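Local coordinates for putative LacI-family transcriptional regulator (Bacteroides fragilis, PDB 3GBV), which probably regulates transcription by binding DNA in response to a small ligand held in its periplasmic-binding-protein-like domain, as in other LacI-family members, at residues N56-V59 and A60-Q63; Y82-G85 and F86-L90; D192-F195 and R196-D200. One frame throughout, in Å; residues are numbered along the deposited sequence.

Contact 1: residues N56-V59 and A60-Q63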
loop_
_atom_site.group_PDB
_atom_site.type_symbol
_atom_site.label_atom_id
_atom_site.label_comp_id
_atom_site.label_asym_id
_atom_site.label_seq_id
_atom_site.Cartn_x
_atom_site.Cartn_y
_atom_site.Cartn_z
ATOM N N ASN A 56 10.924 11.071 -35.705
ATOM C CA ASN A 56 11.707 12.240 -36.065
ATOM C C ASN A 56 11.642 13.303 -34.974
ATOM O O ASN A 56 12.636 13.975 -34.698
ATOM C CB ASN A 56 11.213 12.799 -37.398
ATOM C CG ASN A 56 11.317 11.784 -38.523
ATOM O OD1 ASN A 56 12.413 11.457 -38.988
ATOM N ND2 ASN A 56 10.172 11.271 -38.959
ATOM N N SER A 57 10.478 13.442 -34.344
ATOM C CA SER A 57 10.316 14.423 -33.276
ATOM C C SER A 57 11.113 14.001 -32.052
ATOM O O SER A 57 11.871 14.801 -31.493
ATOM C CB SER A 57 8.842 14.574 -32.893
ATOM O OG SER A 57 8.687 15.512 -31.842
ATOM N N PHE A 58 10.934 12.744 -31.640
ATOM C CA PHE A 58 11.639 12.213 -30.479
ATOM C C PHE A 58 13.150 12.355 -30.636
ATOM O O PHE A 58 13.848 12.708 -29.688
ATOM C CB PHE A 58 11.299 10.737 -30.250
ATOM C CG PHE A 58 12.116 10.102 -29.158
ATOM C CD1 PHE A 58 11.962 10.504 -27.835
ATOM C CD2 PHE A 58 13.111 9.174 -29.461
ATOM C CE1 PHE A 58 12.787 9.992 -26.833
ATOM C CE2 PHE A 58 13.941 8.660 -28.462
ATOM C CZ PHE A 58 13.782 9.073 -27.148
ATOM N N VAL A 59 13.646 12.071 -31.836
ATOM C CA VAL A 59 15.071 12.176 -32.124
ATOM C C VAL A 59 15.530 13.619 -31.926
ATOM O O VAL A 59 16.541 13.876 -31.270
ATOM C CB VAL A 59 15.374 11.752 -33.585
ATOM C CG1 VAL A 59 16.830 12.031 -33.928
ATOM C CG2 VAL A 59 15.057 10.270 -33.771
ATOM N N ALA A 60 14.781 14.555 -32.499
ATOM C CA ALA A 60 15.112 15.969 -32.390
ATOM C C ALA A 60 15.203 16.424 -30.938
ATOM O O ALA A 60 16.146 17.123 -30.563
ATOM C CB ALA A 60 14.079 16.807 -33.130
ATOM N N THR A 61 14.234 16.031 -30.117
ATOM C CA THR A 61 14.249 16.431 -28.711
ATOM C C THR A 61 15.350 15.708 -27.934
ATOM O O THR A 61 16.029 16.315 -27.099
ATOM C CB THR A 61 12.892 16.149 -28.012
ATOM O OG1 THR A 61 12.731 14.738 -27.834
ATOM C CG2 THR A 61 11.733 16.677 -28.849
ATOM N N SER A 62 15.527 14.417 -28.213
ATOM C CA SER A 62 16.543 13.624 -27.525
ATOM C C SER A 62 17.919 14.174 -27.854
ATOM O O SER A 62 18.788 14.254 -26.990
ATOM C CB SER A 62 16.458 12.159 -27.948
ATOM O OG SER A 62 16.833 12.008 -29.303
ATOM N N GLN A 63 18.105 14.546 -29.116
ATOM C CA GLN A 63 19.357 15.123 -29.580
ATOM C C GLN A 63 19.585 16.450 -28.843
ATOM O O GLN A 63 20.707 16.773 -28.448
ATOM C CB GLN A 63 19.285 15.377 -31.088
ATOM C CG GLN A 63 20.526 16.042 -31.671
ATOM C CD GLN A 63 21.728 15.116 -31.697
ATOM O OE1 GLN A 63 21.765 14.150 -32.464
ATOM N NE2 GLN A 63 22.719 15.402 -30.854
#
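Four consecutive i to i+4 backbone bonds, A60 N to N56 O, T61 N to S57 O, S62 N to F58 O and Q63 N to V59 O, identify N56-V59 and A60-Q63 as successive turns of one alpha helix. The bond from T61 N to S57 O is 3.0 Å long, with an N-H...O angle of 163°. Two side-chain hydroxyls add to this ladder. T61 OG1 donates to F58 O at 3.0 Å, three residues back, and S62 OG donates to V59 O at 2.7 Å. Both oxygens sit between their own backbone N and carbonyl carbon (chi1 72° for T61, with S62 similar), a torsion that folds each hydroxyl back against the preceding turn. F58 O and V59 O therefore each accept two bonds, one from an amide and one from a hydroxyl. At F58 O the two donors, T61 OG1 and S62 N, arrive from the same face of the carbonyl plane, and OG1 is tilted 32° out of that plane. T61 CG2 lies against S57 O at 3.2 Å, so the threonine meets two carbonyls of the preceding turn through different branches. The F58 ring has S62 CB over one face, off-centre and nearer the ring's outer atoms, with CZ 4.2 Å from CB. S57 N, early in the helix, is hydrogen-bonded to D54 OD1. The contact lies on helix 55-66, which follows strand 43-50 and precedes strand 72-75 along the chain: F58 packs edge-to-face on Y50, the last residue of strand 43-50, and touches Y82 and T83 just before helix 84-93.

Contact 2: residues Y82-G85 and F86-L90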
loop_
_atom_site.group_PDB
_atom_site.type_symbol
_atom_site.label_atom_id
_atom_site.label_comp_id
_atom_site.label_asym_id
_atom_site.label_seq_id
_atom_site.Cartn_x
_atom_site.Cartn_y
_atom_site.Cartn_z
ATOM N N TYR A 82 12.575 3.405 -30.798
ATOM C CA TYR A 82 12.995 4.725 -31.254
ATOM C C TYR A 82 14.160 5.205 -30.392
ATOM O O TYR A 82 14.671 6.298 -30.611
ATOM C CB TYR A 82 11.860 5.750 -31.106
ATOM C CG TYR A 82 10.700 5.624 -32.068
ATOM C CD1 TYR A 82 10.702 4.681 -33.098
ATOM C CD2 TYR A 82 9.585 6.456 -31.942
ATOM C CE1 TYR A 82 9.616 4.567 -33.977
ATOM C CE2 TYR A 82 8.501 6.352 -32.810
ATOM C CZ TYR A 82 8.522 5.408 -33.824
ATOM O OH TYR A 82 7.448 5.303 -34.679
ATOM N N THR A 83 14.592 4.387 -29.434
ATOM C CA THR A 83 15.637 4.805 -28.490
ATOM C C THR A 83 17.096 4.370 -28.615
ATOM O O THR A 83 17.964 4.998 -28.013
ATOM C CB THR A 83 15.218 4.461 -27.046
ATOM O OG1 THR A 83 15.352 3.050 -26.830
ATOM C CG2 THR A 83 13.776 4.866 -26.802
ATOM N N LYS A 84 17.384 3.305 -29.353
ATOM C CA LYS A 84 18.769 2.847 -29.472
ATOM C C LYS A 84 19.758 3.994 -29.717
ATOM O O LYS A 84 20.819 4.061 -29.093
ATOM C CB LYS A 84 18.892 1.815 -30.592
ATOM C CG LYS A 84 20.225 1.107 -30.610
ATOM C CD LYS A 84 20.259 0.017 -31.661
ATOM C CE LYS A 84 21.502 -0.838 -31.482
ATOM N NZ LYS A 84 22.725 0.012 -31.401
ATOM N N GLY A 85 19.406 4.904 -30.616
ATOM C CA GLY A 85 20.295 6.012 -30.897
ATOM C C GLY A 85 20.563 6.861 -29.667
ATOM O O GLY A 85 21.702 7.277 -29.421
ATOM N N PHE A 86 19.515 7.108 -28.885
ATOM C CA PHE A 86 19.631 7.933 -27.689
ATOM C C PHE A 86 20.557 7.306 -26.648
ATOM O O PHE A 86 21.538 7.919 -26.233
ATOM C CB PHE A 86 18.238 8.185 -27.092
ATOM C CG PHE A 86 18.225 9.181 -25.965
ATOM C CD1 PHE A 86 18.874 10.407 -26.088
ATOM C CD2 PHE A 86 17.562 8.892 -24.777
ATOM C CE1 PHE A 86 18.860 11.330 -25.035
ATOM C CE2 PHE A 86 17.541 9.801 -23.726
ATOM C CZ PHE A 86 18.189 11.019 -23.850
ATOM N N THR A 87 20.253 6.076 -26.251
ATOM C CA THR A 87 21.045 5.364 -25.257
ATOM C C THR A 87 22.482 5.082 -25.704
ATOM O O THR A 87 23.394 5.089 -24.879
ATOM C CB THR A 87 20.353 4.043 -24.861
ATOM O OG1 THR A 87 20.081 3.273 -26.038
ATOM C CG2 THR A 87 19.032 4.333 -24.125
ATOM N N ASP A 88 22.691 4.820 -26.994
ATOM C CA ASP A 88 24.053 4.581 -27.479
ATOM C C ASP A 88 24.856 5.870 -27.326
ATOM O O ASP A 88 26.029 5.855 -26.942
ATOM C CB ASP A 88 24.065 4.158 -28.953
ATOM C CG ASP A 88 23.758 2.687 -29.142
ATOM O OD1 ASP A 88 23.985 1.902 -28.196
ATOM O OD2 ASP A 88 23.308 2.312 -30.246
ATOM N N ALA A 89 24.202 6.988 -27.619
ATOM C CA ALA A 89 24.840 8.292 -27.523
ATOM C C ALA A 89 25.158 8.646 -26.074
ATOM O O ALA A 89 26.179 9.269 -25.799
ATOM C CB ALA A 89 23.938 9.361 -28.144
ATOM N N LEU A 90 24.283 8.262 -25.147
ATOM C CA LEU A 90 24.524 8.552 -23.743
ATOM C C LEU A 90 25.700 7.721 -23.231
ATOM O O LEU A 90 26.565 8.234 -22.521
ATOM C CB LEU A 90 23.267 8.276 -22.904
ATOM C CG LEU A 90 22.060 9.212 -23.106
ATOM C CD1 LEU A 90 20.947 8.817 -22.140
ATOM C CD2 LEU A 90 22.455 10.671 -22.885
HETATM O O HOH W 1 17.527 2.077 -25.796
#
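T83 O receives T87 N at 3.1 Å, a nearly straight bond (N-H...O 162°) that ties the loop residue to the first turn of the helix; F86 N reaches the same oxygen only weakly, at an angle of 117°. The T83 side chain takes a separate route. Its OG1 is hydrogen-bonded to P80 O and accepts a 2.6 Å bond from a water, which lies 2.8 Å from T87 OG1 and so links the two threonines. K84 follows with its backbone O accepting D88 N and its side chain forming a salt bridge, NZ to D88 OD2 at 2.6 Å. The lysine chain is extended as far as CE and bends at chi4 (-51°), which turns NZ in toward the syn lone pair of OD2; K84 CG also lies 3.3 Å from that oxygen, so the chain runs close past the carboxylate. G85 O accepts A89 N at 3.1 Å and touches A89 CB. Within F86-L90, L90 CD1 lies over one face of the F86 ring. In the beta-alpha-beta unit of strand 72-75, helix 84-93 and strand 97-100, F86 and A89 pack on helix 55-66 at I66, while T87 and L90 touch Y97 on strand 97-100.

Contact 3: residues D192-F195 and R196-D200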
loop_
_atom_site.group_PDB
_atom_site.type_symbol
_atom_site.label_atom_id
_atom_site.label_comp_id
_atom_site.label_asym_id
_atom_site.label_seq_id
_atom_site.Cartn_x
_atom_site.Cartn_y
_atom_site.Cartn_z
ATOM N N ASP A 192 -19.568 1.142 -27.281
ATOM C CA ASP A 192 -20.945 0.775 -27.625
ATOM C C ASP A 192 -20.982 -0.523 -28.421
ATOM O O ASP A 192 -21.746 -1.432 -28.100
ATOM C CB ASP A 192 -21.639 1.874 -28.437
ATOM C CG ASP A 192 -21.912 3.124 -27.621
ATOM O OD1 ASP A 192 -22.252 2.994 -26.427
ATOM O OD2 ASP A 192 -21.802 4.237 -28.179
ATOM N N ASP A 193 -20.158 -0.613 -29.461
ATOM C CA ASP A 193 -20.133 -1.820 -30.272
ATOM C C ASP A 193 -19.721 -3.027 -29.439
ATOM O O ASP A 193 -20.356 -4.074 -29.509
ATOM C CB ASP A 193 -19.185 -1.654 -31.471
ATOM C CG ASP A 193 -19.708 -0.649 -32.502
ATOM O OD1 ASP A 193 -20.915 -0.701 -32.824
ATOM O OD2 ASP A 193 -18.919 0.184 -33.000
ATOM N N PHE A 194 -18.674 -2.873 -28.629
ATOM C CA PHE A 194 -18.199 -3.974 -27.795
ATOM C C PHE A 194 -19.265 -4.494 -26.839
ATOM O O PHE A 194 -19.544 -5.690 -26.804
ATOM C CB PHE A 194 -16.967 -3.550 -26.979
ATOM C CG PHE A 194 -16.521 -4.590 -25.982
ATOM C CD1 PHE A 194 -15.789 -5.696 -26.396
ATOM C CD2 PHE A 194 -16.893 -4.495 -24.642
ATOM C CE1 PHE A 194 -15.440 -6.700 -25.492
ATOM C CE2 PHE A 194 -16.549 -5.494 -23.729
ATOM C CZ PHE A 194 -15.822 -6.599 -24.154
ATOM N N PHE A 195 -19.855 -3.598 -26.058
ATOM C CA PHE A 195 -20.868 -4.013 -25.100
ATOM C C PHE A 195 -22.128 -4.510 -25.787
ATOM O O PHE A 195 -22.917 -5.251 -25.197
ATOM C CB PHE A 195 -21.184 -2.866 -24.145
ATOM C CG PHE A 195 -20.154 -2.685 -23.070
ATOM C CD1 PHE A 195 -19.529 -1.458 -22.882
ATOM C CD2 PHE A 195 -19.804 -3.751 -22.244
ATOM C CE1 PHE A 195 -18.565 -1.294 -21.885
ATOM C CE2 PHE A 195 -18.841 -3.597 -21.244
ATOM C CZ PHE A 195 -18.223 -2.365 -21.065
ATOM N N ARG A 196 -22.304 -4.108 -27.042
ATOM C CA ARG A 196 -23.455 -4.530 -27.828
ATOM C C ARG A 196 -23.232 -5.970 -28.253
ATOM O O ARG A 196 -24.092 -6.830 -28.065
ATOM C CB ARG A 196 -23.600 -3.651 -29.067
ATOM C CG ARG A 196 -24.623 -4.152 -30.074
ATOM C CD ARG A 196 -24.789 -3.157 -31.208
ATOM N NE ARG A 196 -25.195 -1.849 -30.705
ATOM C CZ ARG A 196 -24.485 -0.734 -30.846
ATOM N NH1 ARG A 196 -23.321 -0.758 -31.485
ATOM N NH2 ARG A 196 -24.935 0.404 -30.333
ATOM N N GLU A 197 -22.056 -6.221 -28.817
ATOM C CA GLU A 197 -21.688 -7.549 -29.281
ATOM C C GLU A 197 -21.341 -8.478 -28.112
ATOM O O GLU A 197 -21.352 -9.704 -28.247
ATOM C CB GLU A 197 -20.507 -7.441 -30.254
ATOM C CG GLU A 197 -20.244 -8.707 -31.050
ATOM C CD GLU A 197 -21.531 -9.378 -31.507
ATOM O OE1 GLU A 197 -22.386 -8.699 -32.124
ATOM O OE2 GLU A 197 -21.685 -10.591 -31.242
ATOM N N HIS A 198 -21.044 -7.891 -26.959
ATOM C CA HIS A 198 -20.700 -8.678 -25.778
ATOM C C HIS A 198 -21.488 -8.193 -24.571
ATOM O O HIS A 198 -20.908 -7.739 -23.591
ATOM C CB HIS A 198 -19.203 -8.563 -25.502
ATOM C CG HIS A 198 -18.346 -9.061 -26.623
ATOM N ND1 HIS A 198 -18.212 -10.402 -26.916
ATOM C CD2 HIS A 198 -17.605 -8.397 -27.540
ATOM C CE1 HIS A 198 -17.424 -10.541 -27.967
ATOM N NE2 HIS A 198 -17.042 -9.341 -28.365
ATOM N N PRO A 199 -22.824 -8.302 -24.622
ATOM C CA PRO A 199 -23.709 -7.869 -23.536
ATOM C C PRO A 199 -23.497 -8.591 -22.214
ATOM O O PRO A 199 -23.825 -8.061 -21.157
ATOM C CB PRO A 199 -25.102 -8.125 -24.109
ATOM C CG PRO A 199 -24.882 -9.347 -24.942
ATOM C CD PRO A 199 -23.595 -9.004 -25.665
ATOM N N ASP A 200 -22.938 -9.794 -22.281
ATOM C CA ASP A 200 -22.711 -10.612 -21.095
ATOM C C ASP A 200 -21.451 -10.319 -20.276
ATOM O O ASP A 200 -21.445 -10.536 -19.065
ATOM C CB ASP A 200 -22.729 -12.091 -21.494
ATOM C CG ASP A 200 -24.138 -12.633 -21.668
ATOM O OD1 ASP A 200 -25.054 -11.846 -21.996
ATOM O OD2 ASP A 200 -24.329 -13.855 -21.484
#
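The C-terminal end of helix 187-197 lies in D192-F195 and R196-D200, where the chain leaves helical geometry at H198 and P199 follows. The last turns are still closed by R196 N to D192 O at 2.9 Å and E197 N to D193 O at 2.8 Å. Beyond them the ladder weakens: H198 N is 2.7 Å from F194 O, but its angle of 128° makes the bond weak. P199 has no amide hydrogen to offer F195 O, and P199 CA makes only a CA-H...O contact with that oxygen.

On one flank D193 and R196 run alongside each other in the same direction and form a salt bridge from OD1 to NH1 at 2.8 Å. The carboxylate oxygen meets the guanidinium at its edge, in plane, although the two groups are turned 66° apart. The arginine chain is extended through chi2 and bends at chi3 (-58°), which carries the guanidinium back along the preceding turn and sets one face above D192 O. The D192 carboxylate is engaged elsewhere, OD1 hydrogen-bonded to Y217 OH and OD2 in a salt bridge with R221 NH2.

The inner flank is aromatic. F194 CD2 lies over one face of the F195 ring, off-centre, and outside the segments F195 meets F226 edge-to-face and K223 by a cation-pi contact. F194 also touches L175 and L177 of strand 173-180, while H198 reaches L175. The F194 and H198 rings are oblique, their centroids 4.9 Å apart. H198 CB makes a CH-pi contact over the F194 face, 4.3 Å from the ring centroid, and F194 CE1 approaches H198 CD2 to 3.4 Å.

How the contacts relate
Along the chain the three contacts follow in series: contact 1 on helix 55-66, contact 2 at the start of helix 84-93, contact 3 at the end of helix 187-197. Contacts 1 and 2 are neighbours, with centres about 11 Å apart, and their helices connect strands of the parallel sheet, which includes 43-50, 72-75 and 97-100. They touch directly, S62 CB lying 3.5 Å from F86 CD1 and F58 CE2 3.3 Å from Y82 O. Contact 3 belongs with the other, mixed sheet; its centre is about 41 Å from that of contact 1 and about 43 Å from that of contact 2. This division matches the two-lobed periplasmic-binding-protein fold, in which relatives hold their ligand between the lobes.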